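Long-range contacts in transcriptional regulator, TetR family (Agrobacterium tumefaciens, PDB 2G7S), which probably binds operator DNA as a dimer through helix-turn-helix domains and regulates transcription, as many TetR-family proteins do in response to small-molecule ligands: residues Tyr26-Tyr31 / Ser51-Val56; Leu59-Arg64 / Cys104-Leu109; Ile89-Glu93 / Phe181-Arg186; Arg18-Ile22 / Thr100-Val105. All blocks are in the same frame, centred on the assembly; numbering follows the deposited sequence.

Contact 1 of 4, residues Tyr26-Tyr31 / Ser51-Val56; sequences YNSFSY and SKSDLV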
loop_
_atom_site.group_PDB
_atom_site.type_symbol
_atom_site.label_atom_id
_atom_site.label_comp_id
_atom_site.label_asym_id
_atom_site.label_seq_id
_atom_site.Cartn_x
_atom_site.Cartn_y
_atom_site.Cartn_z
ATOM N N TYR A 26 -2.362 11.935 4.373
ATOM C CA TYR A 26 -1.987 13.299 4.715
ATOM C C TYR A 26 -3.083 14.310 4.371
ATOM O O TYR A 26 -3.296 15.294 5.085
ATOM C CB TYR A 26 -0.746 13.637 3.908
ATOM C CG TYR A 26 -0.130 14.955 4.319
ATOM C CD1 TYR A 26 0.718 15.027 5.426
ATOM C CD2 TYR A 26 -0.356 16.138 3.566
ATOM C CE1 TYR A 26 1.307 16.261 5.807
ATOM C CE2 TYR A 26 0.250 17.364 3.971
ATOM C CZ TYR A 26 1.045 17.401 5.098
ATOM O OH TYR A 26 1.617 18.572 5.516
ATOM N N ASN A 27 -3.725 14.127 3.223
ATOM C CA ASN A 27 -4.658 15.122 2.670
ATOM C C ASN A 27 -6.097 14.828 3.000
ATOM O O ASN A 27 -7.017 15.470 2.452
ATOM C CB ASN A 27 -4.436 15.265 1.164
ATOM C CG ASN A 27 -3.187 16.054 0.844
ATOM O OD1 ASN A 27 -3.098 17.218 1.254
ATOM N ND2 ASN A 27 -2.215 15.444 0.144
ATOM N N SER A 28 -6.326 13.848 3.859
ATOM C CA SER A 28 -7.704 13.447 4.155
ATOM C C SER A 28 -8.257 14.144 5.392
ATOM O O SER A 28 -9.410 13.844 5.774
ATOM C CB SER A 28 -7.747 11.963 4.451
ATOM O OG SER A 28 -7.115 11.567 5.655
ATOM N N PHE A 29 -7.459 14.965 6.072
ATOM C CA PHE A 29 -7.938 15.701 7.264
ATOM C C PHE A 29 -7.420 17.114 7.240
ATOM O O PHE A 29 -6.428 17.410 6.576
ATOM C CB PHE A 29 -7.555 14.980 8.559
ATOM C CG PHE A 29 -6.108 15.066 8.870
ATOM C CD1 PHE A 29 -5.676 16.037 9.767
ATOM C CD2 PHE A 29 -5.124 14.267 8.222
ATOM C CE1 PHE A 29 -4.336 16.228 10.083
ATOM C CE2 PHE A 29 -3.785 14.492 8.519
ATOM C CZ PHE A 29 -3.357 15.422 9.443
ATOM N N SER A 30 -8.138 17.981 7.975
ATOM C CA SER A 30 -7.802 19.384 8.039
ATOM C C SER A 30 -7.697 19.762 9.530
ATOM O O SER A 30 -8.155 19.030 10.448
ATOM C CB SER A 30 -8.922 20.266 7.503
ATOM O OG SER A 30 -10.132 19.991 8.185
ATOM N N TYR A 31 -7.197 20.967 9.765
ATOM C CA TYR A 31 -7.257 21.485 11.151
ATOM C C TYR A 31 -8.701 21.636 11.606
ATOM O O TYR A 31 -8.978 21.417 12.796
ATOM C CB TYR A 31 -6.539 22.854 11.253
ATOM C CG TYR A 31 -5.049 22.757 11.347
ATOM C CD1 TYR A 31 -4.361 21.569 10.975
ATOM C CD2 TYR A 31 -4.295 23.813 11.871
ATOM C CE1 TYR A 31 -2.975 21.509 11.073
ATOM C CE2 TYR A 31 -2.906 23.750 11.997
ATOM C CZ TYR A 31 -2.256 22.594 11.583
ATOM O OH TYR A 31 -0.908 22.519 11.721
ATOM N N SER A 51 3.035 24.346 11.402
ATOM C CA SER A 51 2.496 24.022 10.112
ATOM C C SER A 51 1.987 22.609 10.202
ATOM O O SER A 51 2.391 21.843 11.107
ATOM C CB SER A 51 3.595 24.055 9.069
ATOM O OG SER A 51 4.549 23.021 9.336
ATOM N N LYS A 52 1.177 22.226 9.223
ATOM C CA LYS A 52 0.700 20.852 9.153
ATOM C C LYS A 52 1.846 19.886 8.886
ATOM O O LYS A 52 1.861 18.757 9.451
ATOM C CB LYS A 52 -0.375 20.763 8.064
ATOM C CG LYS A 52 -0.919 19.348 7.933
ATOM C CD LYS A 52 -2.017 19.375 6.835
ATOM C CE LYS A 52 -2.627 18.002 6.716
ATOM N NZ LYS A 52 -3.747 18.002 5.656
ATOM N N SER A 53 2.835 20.291 8.115
ATOM C CA SER A 53 3.982 19.381 7.886
ATOM C C SER A 53 4.668 19.112 9.204
ATOM O O SER A 53 5.112 17.964 9.430
ATOM C CB SER A 53 4.940 19.925 6.860
ATOM O OG SER A 53 5.561 21.077 7.280
ATOM N N ASP A 54 4.839 20.160 10.040
ATOM C CA ASP A 54 5.465 19.894 11.307
ATOM C C ASP A 54 4.612 18.986 12.223
ATOM O O ASP A 54 5.148 18.070 12.886
ATOM C CB ASP A 54 5.682 21.213 12.016
ATOM C CG ASP A 54 6.330 21.009 13.400
ATOM O OD1 ASP A 54 7.530 20.626 13.404
ATOM O OD2 ASP A 54 5.636 21.255 14.394
ATOM N N LEU A 55 3.297 19.209 12.231
ATOM C CA LEU A 55 2.431 18.340 13.023
ATOM C C LEU A 55 2.613 16.880 12.588
ATOM O O LEU A 55 2.772 15.957 13.425
ATOM C CB LEU A 55 0.998 18.825 12.765
ATOM C CG LEU A 55 -0.047 18.229 13.668
ATOM C CD1 LEU A 55 -1.351 19.162 13.632
ATOM C CD2 LEU A 55 -0.372 16.927 13.177
ATOM N N VAL A 56 2.603 16.673 11.273
ATOM C CA VAL A 56 2.706 15.270 10.799
ATOM C C VAL A 56 4.136 14.706 11.014
ATOM O O VAL A 56 4.261 13.505 11.365
ATOM C CB VAL A 56 2.242 15.201 9.342
ATOM C CG1 VAL A 56 2.464 13.772 8.781
ATOM C CG2 VAL A 56 0.737 15.583 9.293
HETATM O O HOH W 1 -2.935 18.990 3.105
#

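Contact 2 of 4, residues Leu59-Arg64 / Cys104-Leu109; sequences LVSQYR and CVCALL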
loop_
_atom_site.group_PDB
_atom_site.type_symbol
_atom_site.label_atom_id
_atom_site.label_comp_id
_atom_site.label_asym_id
_atom_site.label_seq_id
_atom_site.Cartn_x
_atom_site.Cartn_y
_atom_site.Cartn_z
ATOM N N LEU A 59 3.980 13.607 14.566
ATOM C CA LEU A 59 3.154 12.425 14.718
ATOM C C LEU A 59 3.915 11.206 14.244
ATOM O O LEU A 59 3.837 10.145 14.912
ATOM C CB LEU A 59 1.920 12.688 13.799
ATOM C CG LEU A 59 0.779 11.817 13.429
ATOM C CD1 LEU A 59 -0.264 12.687 12.684
ATOM C CD2 LEU A 59 1.158 10.556 12.743
ATOM N N VAL A 60 4.566 11.300 13.065
ATOM C CA VAL A 60 5.257 10.108 12.544
ATOM C C VAL A 60 6.451 9.792 13.443
ATOM O O VAL A 60 6.708 8.606 13.699
ATOM C CB VAL A 60 5.707 10.329 11.120
ATOM C CG1 VAL A 60 6.559 9.200 10.651
ATOM C CG2 VAL A 60 4.453 10.533 10.194
ATOM N N SER A 61 7.199 10.826 13.930
ATOM C CA SER A 61 8.346 10.507 14.819
ATOM C C SER A 61 7.846 9.745 16.081
ATOM O O SER A 61 8.468 8.731 16.502
ATOM C CB SER A 61 9.010 11.839 15.249
ATOM O OG SER A 61 10.050 11.576 16.132
ATOM N N GLN A 62 6.700 10.146 16.626
ATOM C CA GLN A 62 6.167 9.483 17.846
ATOM C C GLN A 62 5.706 8.063 17.457
ATOM O O GLN A 62 5.867 7.096 18.250
ATOM C CB GLN A 62 4.952 10.278 18.335
ATOM C CG GLN A 62 4.213 9.687 19.553
ATOM C CD GLN A 62 3.030 10.596 19.855
ATOM O OE1 GLN A 62 1.979 10.562 19.179
ATOM N NE2 GLN A 62 3.216 11.466 20.818
ATOM N N TYR A 63 5.079 7.925 16.285
ATOM C CA TYR A 63 4.576 6.591 15.857
ATOM C C TYR A 63 5.805 5.640 15.713
ATOM O O TYR A 63 5.749 4.468 16.108
ATOM C CB TYR A 63 3.890 6.736 14.469
ATOM C CG TYR A 63 3.657 5.389 13.861
ATOM C CD1 TYR A 63 2.526 4.624 14.247
ATOM C CD2 TYR A 63 4.531 4.880 12.873
ATOM C CE1 TYR A 63 2.304 3.373 13.672
ATOM C CE2 TYR A 63 4.266 3.614 12.245
ATOM C CZ TYR A 63 3.176 2.881 12.681
ATOM O OH TYR A 63 2.883 1.606 12.158
ATOM N N ARG A 64 6.885 6.123 15.115
ATOM C CA ARG A 64 8.045 5.271 14.933
ATOM C C ARG A 64 8.606 4.917 16.313
ATOM O O ARG A 64 8.889 3.739 16.582
ATOM C CB ARG A 64 9.078 5.954 14.094
ATOM C CG ARG A 64 8.611 6.067 12.653
ATOM C CD ARG A 64 9.667 6.889 11.897
ATOM N NE ARG A 64 10.920 6.136 11.867
ATOM C CZ ARG A 64 12.132 6.683 11.728
ATOM N NH1 ARG A 64 12.307 8.015 11.589
ATOM N NH2 ARG A 64 13.206 5.884 11.741
ATOM N N CYS A 104 -0.692 0.802 9.190
ATOM C CA CYS A 104 0.529 1.484 9.602
ATOM C C CYS A 104 0.522 2.929 9.018
ATOM O O CYS A 104 0.321 3.119 7.822
ATOM C CB CYS A 104 1.694 0.674 9.054
ATOM S SG CYS A 104 3.292 1.592 9.249
ATOM N N VAL A 105 0.740 3.934 9.875
ATOM C CA VAL A 105 0.809 5.326 9.430
ATOM C C VAL A 105 1.829 5.485 8.330
ATOM O O VAL A 105 1.602 6.230 7.363
ATOM C CB VAL A 105 1.278 6.159 10.686
ATOM C CG1 VAL A 105 1.714 7.576 10.265
ATOM C CG2 VAL A 105 0.200 6.205 11.775
ATOM N N CYS A 106 2.992 4.824 8.498
ATOM C CA CYS A 106 4.081 5.061 7.538
ATOM C C CYS A 106 3.790 4.319 6.233
ATOM O O CYS A 106 4.077 4.838 5.152
ATOM C CB CYS A 106 5.415 4.636 8.084
ATOM S SG CYS A 106 5.935 5.814 9.381
ATOM N N ALA A 107 3.207 3.110 6.297
ATOM C CA ALA A 107 2.897 2.437 5.061
ATOM C C ALA A 107 1.870 3.265 4.255
ATOM O O ALA A 107 1.901 3.309 3.011
ATOM C CB ALA A 107 2.365 1.005 5.363
ATOM N N LEU A 108 0.889 3.847 4.956
ATOM C CA LEU A 108 -0.125 4.615 4.268
ATOM C C LEU A 108 0.522 5.847 3.630
ATOM O O LEU A 108 0.274 6.175 2.465
ATOM C CB LEU A 108 -1.322 4.980 5.251
ATOM C CG LEU A 108 -2.725 5.152 4.553
ATOM C CD1 LEU A 108 -3.834 5.182 5.595
ATOM C CD2 LEU A 108 -2.885 6.266 3.572
ATOM N N LEU A 109 1.288 6.594 4.437
ATOM C CA LEU A 109 1.904 7.805 3.884
ATOM C C LEU A 109 2.838 7.447 2.717
ATOM O O LEU A 109 2.995 8.273 1.832
ATOM C CB LEU A 109 2.687 8.535 4.964
ATOM C CG LEU A 109 1.809 9.261 6.000
ATOM C CD1 LEU A 109 2.646 9.714 7.202
ATOM C CD2 LEU A 109 1.081 10.506 5.408
#

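Contact 3 of 4, residues Ile89-Glu93 / Phe181-Arg186; sequences IGYWE and FGAITR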
loop_
_atom_site.group_PDB
_atom_site.type_symbol
_atom_site.label_atom_id
_atom_site.label_comp_id
_atom_site.label_asym_id
_atom_site.label_seq_id
_atom_site.Cartn_x
_atom_site.Cartn_y
_atom_site.Cartn_z
ATOM N N ILE A 89 3.486 -10.594 13.501
ATOM C CA ILE A 89 2.283 -10.824 12.727
ATOM C C ILE A 89 1.046 -10.724 13.623
ATOM O O ILE A 89 0.011 -10.161 13.227
ATOM C CB ILE A 89 2.342 -12.174 11.990
ATOM C CG1 ILE A 89 3.399 -12.078 10.881
ATOM C CG2 ILE A 89 0.946 -12.628 11.419
ATOM C CD1 ILE A 89 3.560 -13.360 10.123
ATOM N N GLY A 90 1.142 -11.325 14.810
ATOM C CA GLY A 90 -0.000 -11.282 15.756
ATOM C C GLY A 90 -0.325 -9.880 16.225
ATOM O O GLY A 90 -1.524 -9.523 16.410
ATOM N N TYR A 91 0.710 -9.067 16.392
ATOM C CA TYR A 91 0.505 -7.673 16.809
ATOM C C TYR A 91 -0.344 -6.975 15.747
ATOM O O TYR A 91 -1.332 -6.314 16.072
ATOM C CB TYR A 91 1.872 -6.996 16.920
ATOM C CG TYR A 91 1.777 -5.487 16.850
ATOM C CD1 TYR A 91 1.249 -4.731 17.928
ATOM C CD2 TYR A 91 2.131 -4.825 15.687
ATOM C CE1 TYR A 91 1.166 -3.327 17.804
ATOM C CE2 TYR A 91 2.036 -3.454 15.586
ATOM C CZ TYR A 91 1.573 -2.734 16.622
ATOM O OH TYR A 91 1.497 -1.308 16.388
ATOM N N TRP A 92 -0.018 -7.137 14.473
ATOM C CA TRP A 92 -0.807 -6.438 13.425
ATOM C C TRP A 92 -2.235 -7.025 13.319
ATOM O O TRP A 92 -3.189 -6.289 13.102
ATOM C CB TRP A 92 -0.095 -6.476 12.074
ATOM C CG TRP A 92 0.813 -5.344 11.990
ATOM C CD1 TRP A 92 2.209 -5.368 11.879
ATOM C CD2 TRP A 92 0.439 -3.952 12.001
ATOM N NE1 TRP A 92 2.688 -4.053 11.850
ATOM C CE2 TRP A 92 1.625 -3.178 11.934
ATOM C CE3 TRP A 92 -0.797 -3.298 12.044
ATOM C CZ2 TRP A 92 1.609 -1.776 11.912
ATOM C CZ3 TRP A 92 -0.808 -1.898 12.059
ATOM C CH2 TRP A 92 0.415 -1.169 12.028
ATOM N N GLU A 93 -2.366 -8.344 13.489
ATOM C CA GLU A 93 -3.720 -8.903 13.511
ATOM C C GLU A 93 -4.547 -8.315 14.608
ATOM O O GLU A 93 -5.770 -8.001 14.406
ATOM C CB GLU A 93 -3.672 -10.420 13.699
ATOM C CG GLU A 93 -3.131 -11.079 12.473
ATOM C CD GLU A 93 -2.922 -12.603 12.614
ATOM O OE1 GLU A 93 -2.733 -13.074 13.761
ATOM O OE2 GLU A 93 -2.983 -13.296 11.586
ATOM N N PHE A 181 -5.203 -10.795 6.607
ATOM C CA PHE A 181 -3.828 -10.416 6.933
ATOM C C PHE A 181 -2.991 -11.645 7.277
ATOM O O PHE A 181 -1.878 -11.837 6.708
ATOM C CB PHE A 181 -3.800 -9.405 8.087
ATOM C CG PHE A 181 -2.406 -8.915 8.422
ATOM C CD1 PHE A 181 -1.817 -7.876 7.715
ATOM C CD2 PHE A 181 -1.684 -9.515 9.424
ATOM C CE1 PHE A 181 -0.496 -7.454 8.020
ATOM C CE2 PHE A 181 -0.391 -9.119 9.731
ATOM C CZ PHE A 181 0.213 -8.083 9.035
ATOM N N GLY A 182 -3.524 -12.537 8.118
ATOM C CA GLY A 182 -2.799 -13.751 8.428
ATOM C C GLY A 182 -2.703 -14.717 7.251
ATOM O O GLY A 182 -1.699 -15.409 7.044
ATOM N N ALA A 183 -3.782 -14.783 6.453
ATOM C CA ALA A 183 -3.777 -15.719 5.329
ATOM C C ALA A 183 -2.696 -15.370 4.320
ATOM O O ALA A 183 -2.205 -16.259 3.570
ATOM C CB ALA A 183 -5.122 -15.678 4.622
ATOM N N ILE A 184 -2.317 -14.094 4.259
ATOM C CA ILE A 184 -1.285 -13.695 3.312
ATOM C C ILE A 184 0.112 -13.786 3.950
ATOM O O ILE A 184 1.074 -14.187 3.218
ATOM C CB ILE A 184 -1.554 -12.264 2.811
ATOM C CG1 ILE A 184 -2.778 -12.298 1.895
ATOM C CG2 ILE A 184 -0.344 -11.640 2.106
ATOM C CD1 ILE A 184 -3.345 -10.920 1.628
ATOM N N THR A 185 0.253 -13.384 5.220
ATOM C CA THR A 185 1.589 -13.268 5.782
ATOM C C THR A 185 2.117 -14.571 6.417
ATOM O O THR A 185 3.342 -14.791 6.430
ATOM C CB THR A 185 1.639 -12.190 6.864
ATOM O OG1 THR A 185 0.642 -12.439 7.866
ATOM C CG2 THR A 185 1.429 -10.783 6.282
ATOM N N ARG A 186 1.208 -15.409 6.910
ATOM C CA ARG A 186 1.667 -16.557 7.704
ATOM C C ARG A 186 2.323 -17.646 6.826
ATOM O O ARG A 186 3.192 -18.386 7.308
ATOM C CB ARG A 186 0.529 -17.076 8.606
ATOM C CG ARG A 186 0.309 -16.021 9.732
ATOM C CD ARG A 186 -0.925 -16.421 10.558
ATOM N NE ARG A 186 -1.118 -15.511 11.686
ATOM C CZ ARG A 186 -0.368 -15.580 12.770
ATOM N NH1 ARG A 186 0.627 -16.508 12.868
ATOM N NH2 ARG A 186 -0.586 -14.710 13.794
HETATM O O HOH W 2 -5.450 -12.586 10.238
#

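Contact 4 of 4, residues Arg18-Ile22 / Thr100-Val105; sequences RTLII and THPFCV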
loop_
_atom_site.group_PDB
_atom_site.type_symbol
_atom_site.label_atom_id
_atom_site.label_comp_id
_atom_site.label_asym_id
_atom_site.label_seq_id
_atom_site.Cartn_x
_atom_site.Cartn_y
_atom_site.Cartn_z
ATOM N N ARG A 18 -3.308 11.372 14.422
ATOM C CA ARG A 18 -2.857 9.983 14.082
ATOM C C ARG A 18 -4.095 9.165 13.652
ATOM O O ARG A 18 -4.049 8.431 12.647
ATOM C CB ARG A 18 -2.171 9.343 15.263
ATOM C CG ARG A 18 -1.535 8.054 14.708
ATOM C CD ARG A 18 -0.828 7.106 15.525
ATOM N NE ARG A 18 0.112 7.707 16.420
ATOM C CZ ARG A 18 0.853 6.974 17.281
ATOM N NH1 ARG A 18 0.710 5.642 17.278
ATOM N NH2 ARG A 18 1.675 7.594 18.143
ATOM N N THR A 19 -5.190 9.238 14.408
ATOM C CA THR A 19 -6.349 8.449 14.033
ATOM C C THR A 19 -6.881 8.884 12.673
ATOM O O THR A 19 -7.208 8.047 11.831
ATOM C CB THR A 19 -7.417 8.634 15.131
ATOM O OG1 THR A 19 -6.857 8.148 16.348
ATOM C CG2 THR A 19 -8.689 7.900 14.809
ATOM N N LEU A 20 -6.895 10.196 12.413
ATOM C CA LEU A 20 -7.419 10.673 11.121
ATOM C C LEU A 20 -6.508 10.242 9.955
ATOM O O LEU A 20 -6.985 9.901 8.875
ATOM C CB LEU A 20 -7.619 12.225 11.083
ATOM C CG LEU A 20 -8.584 12.743 12.207
ATOM C CD1 LEU A 20 -8.622 14.253 12.105
ATOM C CD2 LEU A 20 -9.986 12.112 11.987
ATOM N N ILE A 21 -5.180 10.332 10.158
ATOM C CA ILE A 21 -4.274 10.033 9.080
ATOM C C ILE A 21 -4.338 8.531 8.696
ATOM O O ILE A 21 -4.130 8.174 7.498
ATOM C CB ILE A 21 -2.863 10.513 9.412
ATOM C CG1 ILE A 21 -2.137 11.081 8.244
ATOM C CG2 ILE A 21 -2.173 9.597 10.373
ATOM C CD1 ILE A 21 -0.853 11.862 8.589
ATOM N N ILE A 22 -4.629 7.664 9.676
ATOM C CA ILE A 22 -4.769 6.248 9.363
ATOM C C ILE A 22 -5.998 5.940 8.525
ATOM O O ILE A 22 -6.068 4.895 7.831
ATOM C CB ILE A 22 -4.653 5.441 10.696
ATOM C CG1 ILE A 22 -3.234 5.523 11.209
ATOM C CG2 ILE A 22 -5.035 3.969 10.486
ATOM C CD1 ILE A 22 -3.165 5.081 12.682
ATOM N N THR A 100 -9.174 0.501 15.498
ATOM C CA THR A 100 -8.942 1.904 15.819
ATOM C C THR A 100 -7.839 2.463 14.873
ATOM O O THR A 100 -8.043 3.513 14.205
ATOM C CB THR A 100 -8.628 2.015 17.331
ATOM O OG1 THR A 100 -9.847 1.797 18.069
ATOM C CG2 THR A 100 -7.996 3.362 17.708
ATOM N N HIS A 101 -6.725 1.708 14.767
ATOM C CA HIS A 101 -5.499 1.972 13.984
ATOM C C HIS A 101 -5.119 0.684 13.157
ATOM O O HIS A 101 -4.106 0.065 13.376
ATOM C CB HIS A 101 -4.354 2.270 14.962
ATOM C CG HIS A 101 -4.467 3.604 15.689
ATOM N ND1 HIS A 101 -3.467 4.074 16.516
ATOM C CD2 HIS A 101 -5.380 4.609 15.598
ATOM C CE1 HIS A 101 -3.810 5.262 16.990
ATOM N NE2 HIS A 101 -4.977 5.605 16.464
ATOM N N PRO A 102 -5.977 0.264 12.206
ATOM C CA PRO A 102 -5.807 -0.974 11.459
ATOM C C PRO A 102 -4.861 -0.827 10.260
ATOM O O PRO A 102 -4.901 -1.650 9.363
ATOM C CB PRO A 102 -7.231 -1.290 10.963
ATOM C CG PRO A 102 -7.759 0.131 10.651
ATOM C CD PRO A 102 -7.246 0.955 11.834
ATOM N N PHE A 103 -4.020 0.198 10.243
ATOM C CA PHE A 103 -3.087 0.386 9.126
ATOM C C PHE A 103 -1.862 1.092 9.711
ATOM O O PHE A 103 -2.016 1.941 10.615
ATOM C CB PHE A 103 -3.713 1.231 8.011
ATOM C CG PHE A 103 -3.294 0.818 6.590
ATOM C CD1 PHE A 103 -4.106 0.045 5.801
ATOM C CD2 PHE A 103 -2.103 1.257 6.061
ATOM C CE1 PHE A 103 -3.765 -0.311 4.509
ATOM C CE2 PHE A 103 -1.762 0.935 4.755
ATOM C CZ PHE A 103 -2.560 0.139 4.000
ATOM N N CYS A 104 -0.692 0.802 9.190
ATOM C CA CYS A 104 0.529 1.484 9.602
ATOM C C CYS A 104 0.522 2.929 9.018
ATOM O O CYS A 104 0.321 3.119 7.822
ATOM C CB CYS A 104 1.694 0.674 9.054
ATOM S SG CYS A 104 3.292 1.592 9.249
ATOM N N VAL A 105 0.740 3.934 9.875
ATOM C CA VAL A 105 0.809 5.326 9.430
ATOM C C VAL A 105 1.829 5.485 8.330
ATOM O O VAL A 105 1.602 6.230 7.363
ATOM C CB VAL A 105 1.278 6.159 10.686
ATOM C CG1 VAL A 105 1.714 7.576 10.265
ATOM C CG2 VAL A 105 0.200 6.205 11.775
HETATM O O HOH W 3 -0.942 4.021 15.402
HETATM O O HOH W 4 -8.175 5.412 12.064
#

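Contact 1 of 4, residues Tyr26-Tyr31 / Ser51-Val56
K52 reaches from the start of helix 52-77 into the loop that begins at Y26, where its ammonium group is gripped by backbone and water together. NZ donates to Y26 O at 2.8 Å and to F29 O at 2.9 Å, the latter bond running nearly straight on to the C=O. A bridging water takes a third bond from NZ and gives one to N27 OD1 at 2.6 Å. The whole lysine chain is stretched out, every torsion near 180°, and this length carries the charge to the loop carbonyls. On its way it passes between two aromatic faces. CE lies over the face of Y26, 4.1 Å from the ring centroid, and NZ stands over F29 only 10° off the ring normal, a cation-pi contact. V56 CG2 touches both rings: Y26 CE1 obliquely at 3.6 Å, and F29 at its edge. Farther along, Y31 CE1 rests on L55 CD1 at 3.8 Å. In the second shell S51 caps helix 52-77, its OG accepting from D54 N at 3.0 Å in the first turn, where K52 sits; S30 stands at the N-cap of helix 31-38. The arrangement thus ties the loop between helices 6-24 and 31-38 to the start of helix 52-77, within the probable DNA-binding domain of the TetR type. F29 and L55 also pack on helices 6-24 and 31-38, while Y31 reaches helix 42-48.

Contact 2 of 4, residues Leu59-Arg64 / Cys104-Leu109
Y63, whose ring faces V105 across the contact, is held in its helical turn by a 2.9 Å backbone hydrogen bond from Y63 N to L59 O. With CG trans to the backbone N (chi1 167°), the ring extends from helix 52-77 toward the short helix 105-110. V105 sits over one face: its CB is 3.9 Å from the ring centroid and 5° off the normal, a CH-pi contact, and CG2 adds a touch on CD1. C106 SG lies obliquely near the CD2-CE2 side, 3.9 Å from Y63 CD2; C104 SG comes near the same side, but its exact place is doubtful. One turn back along helix 52-77, V60 divides its branches between partners. CG1 meets C106 SG at 3.7 Å, whereas CG2 reaches L109 CD1 tip to tip at 3.6 Å. L59 CD2 meets the other branch of V105, 3.9 Å from CG1. The two segments run at 134° to each other, with axes 11.0 Å apart, a spacing filled by branched, sulfur-bearing and aromatic side chains. As no clear hydrogen bond crosses and nearly every touching residue is buried, the contact is held mainly by apolar packing, with C106 sulfur beside the ring, between helix 52-77 and the C-terminal domain.

Contact 3 of 4, residues Ile89-Glu93 / Phe181-Arg186
E93 and R186 meet in a two-pronged salt bridge between helices 81-98 and 180-192. The arginine presents its side rather than its end: NH2 donates to E93 OE1 at 2.7 Å and NE to E93 OE2 at 2.9 Å. Both N-H...O bonds are nearly straight. The two oxygens lie in the guanidinium plane, yet the arginine nitrogens stand well out of the carboxylate plane, because the two flat groups are twisted by 40°. One water adds a further link, taking a bond from G182 N and giving one to E93 OE2. The same oxygen comes within 3.2 Å of G182 CA, an approach that suits a residue without a side chain. Internal to helix 180-192, T185 OG1 donates to F181 O at 2.8 Å, adding a second bond to a carbonyl that already accepts from T185 N.

The apolar contacts lie beside this polar pair. In the conformer modelled here, I89 lays CG2 over one face of the guanidinium, 3.5 Å from R186 CZ, and the same methyl also meets T185 OG1. F181, its CG trans to the backbone N (chi1 -177°), pushes its ring toward the other helix. Its CZ touches W92 CB at 3.5 Å, and CD2 rests on E93 CG at 3.7 Å.

The segments are nearly antiparallel, their axes at 162°, and belong to the C-terminal domain. Helix 154-173 lies against them, with I89 on F161, W92 on M169 and F181 on A168; I184 packs on A163 of the second subunit.

Contact 4 of 4, residues Arg18-Ile22 / Thr100-Val105
I22, on the first helix of the TetR-type helix-turn-helix domain, plugs into the loop that precedes helix 105-110, so the probable DNA-binding domain and the C-terminal domain meet here directly. Packing is tight around this isoleucine. CD1 sits over one face of the H101 ring, 3.8 Å from the centroid and 22° off the normal, a CH-pi contact. CG1 presses on V105 CG2 at 3.5 Å. With CG1 trans to the carbonyl carbon (chi1 -69°), CD1 and CG1 reach H101 and V105, while CG2 meets F103 O at 3.6 Å and the P102 and F103 side chains between them.

At the nitrogens of H101 and at T100 the contact is looser and water-mediated. One water accepts from R18 NH1 and, weakly, from H101 ND1; another donates to both T19 O and T100 O. The R18 guanidinium has its main partner on helix 52-77, where NH1 forms a salt bridge with E66, and its aliphatic part supplies the contact here, CD lying 3.8 Å from H101 CE1. One direct hydrogen bond crosses: T19 OG1 lies in the ring plane at its edge, 3.2 Å from H101 NE2.

The four contacts form a path through an all-helical subunit, from the probable DNA-binding domain to the C-terminal domain. Contacts 1 and 2 follow one another along helix 52-77, which serves both domains, their centres 13 Å apart. Contact 1 is nested inside the chain loop closed by contact 4. Contacts 2 and 4, centres 8 Å apart, share C104 and V105 and join helices 6-24 and 52-77 to the start of helix 105-110. Contact 3 lies about 30 Å from contact 1, centre to centre, yet joins contacts 2 and 4 through W92, which touches C104; its segments alternate with theirs along the chain. This is consistent with ligand-dependent movement passing between domains, as in other TetR-family regulators.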